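Hypothetical protein Atu3615 (Agrobacterium tumefaciens str. C58, PDB 1ZNP) is of unknown function but adopts the beta-rich fold of the cupin superfamily, in its DUF985 branch. Local coordinates at residues 6-9 against 10-13. Residues are numbered along the deposited sequence; the frame is centred on the assembly and turned at random.
Sequences SAQA and IIRE
In the N-capped first turns of helix 7-14, packed against the beta-sheet of this cupin fold, four i to i+4 backbone bonds link residues 6-9 to 10-13. Ser-6 is the N-cap: chi1 of 69° turns OG toward the helix, where it accepts from Ala-9 N at 3.1 Å in a somewhat bent bond, while its carbonyl O takes Ile-10 N. The bond from Ile-11 N to Ala-7 O is short and nearly straight, 2.8 Å with an N-H...O angle of 172°. Arg-12 N bonds to Gln-8 O at 3.0 Å, and Glu-13 N closes the series on Ala-9 O at 2.8 Å. Ile-10 is the buried residue here; its side chain meets Leu-46 of strand 41-48 and Phe-117 and Leu-119 of strand 117-124, joining the helix to two neighbouring strands of the large sheet. Ala-7 and Ile-11 both rest on Glu-48. In Ile-11, CG1 lies beside the backbone N, anti to the carbonyl carbon, which places it 3.1 Å from Ala-7 O. The Gln-8 chain, bent at chi2, runs obliquely to the Ile-11 side chain, and its amide OE1 comes only as near as 4.1 Å to Ile-11 CD1, a loose contact.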
loop_
_atom_site.group_PDB
_atom_site.type_symbol
_atom_site.label_atom_id
_atom_site.label_comp_id
_atom_site.label_asym_id
_atom_site.label_seq_id
_atom_site.Cartn_x
_atom_site.Cartn_y
_atom_site.Cartn_z
ATOM N N SER A 6 0.923 7.131 27.170
ATOM C CA SER A 6 1.835 6.000 27.174
ATOM C C SER A 6 1.011 4.763 26.910
ATOM O O SER A 6 -0.182 4.735 27.203
ATOM C CB SER A 6 2.500 5.856 28.536
ATOM O OG SER A 6 1.553 5.440 29.502
ATOM N N ALA A 7 1.651 3.736 26.366
ATOM C CA ALA A 7 0.975 2.485 26.070
ATOM C C ALA A 7 0.334 1.914 27.325
ATOM O O ALA A 7 -0.790 1.407 27.280
ATOM C CB ALA A 7 1.959 1.490 25.491
ATOM N N GLN A 8 1.043 1.995 28.447
ATOM C CA GLN A 8 0.497 1.468 29.688
ATOM C C GLN A 8 -0.737 2.218 30.150
ATOM O O GLN A 8 -1.619 1.639 30.785
ATOM C CB GLN A 8 1.546 1.471 30.798
ATOM C CG GLN A 8 2.187 0.106 30.994
ATOM C CD GLN A 8 1.177 -0.972 31.420
ATOM O OE1 GLN A 8 1.334 -2.153 31.087
ATOM N NE2 GLN A 8 0.148 -0.570 32.167
ATOM N N ALA A 9 -0.810 3.504 29.838
ATOM C CA ALA A 9 -1.971 4.272 30.242
ATOM C C ALA A 9 -3.160 3.852 29.365
ATOM O O ALA A 9 -4.298 3.763 29.832
ATOM C CB ALA A 9 -1.684 5.761 30.102
ATOM N N ILE A 10 -2.883 3.571 28.096
ATOM C CA ILE A 10 -3.926 3.154 27.164
ATOM C C ILE A 10 -4.420 1.771 27.538
ATOM O O ILE A 10 -5.626 1.537 27.632
ATOM C CB ILE A 10 -3.403 3.118 25.717
ATOM C CG1 ILE A 10 -3.026 4.531 25.278
ATOM C CG2 ILE A 10 -4.477 2.569 24.790
ATOM C CD1 ILE A 10 -2.253 4.596 23.981
ATOM N N ILE A 11 -3.471 0.861 27.736
ATOM C CA ILE A 11 -3.766 -0.518 28.119
ATOM C C ILE A 11 -4.641 -0.520 29.362
ATOM O O ILE A 11 -5.608 -1.276 29.467
ATOM C CB ILE A 11 -2.469 -1.288 28.448
ATOM C CG1 ILE A 11 -1.709 -1.599 27.160
ATOM C CG2 ILE A 11 -2.785 -2.546 29.232
ATOM C CD1 ILE A 11 -0.425 -2.370 27.387
ATOM N N ARG A 12 -4.281 0.336 30.309
ATOM C CA ARG A 12 -5.023 0.439 31.547
ATOM C C ARG A 12 -6.396 1.058 31.331
ATOM O O ARG A 12 -7.406 0.509 31.781
ATOM C CB ARG A 12 -4.230 1.258 32.574
ATOM C CG ARG A 12 -5.060 1.704 33.772
ATOM C CD ARG A 12 -5.766 0.518 34.432
ATOM N NE ARG A 12 -6.839 0.940 35.332
ATOM C CZ ARG A 12 -7.586 0.110 36.057
ATOM N NH1 ARG A 12 -7.380 -1.201 35.995
ATOM N NH2 ARG A 12 -8.541 0.596 36.842
ATOM N N GLU A 13 -6.439 2.187 30.631
ATOM C CA GLU A 13 -7.700 2.864 30.396
ATOM C C GLU A 13 -8.709 2.080 29.578
ATOM O O GLU A 13 -9.896 2.113 29.866
ATOM C CB GLU A 13 -7.453 4.214 29.731
ATOM C CG GLU A 13 -8.724 5.019 29.457
ATOM C CD GLU A 13 -9.483 5.401 30.719
ATOM O OE1 GLU A 13 -8.881 5.376 31.819
ATOM O OE2 GLU A 13 -10.680 5.747 30.611
#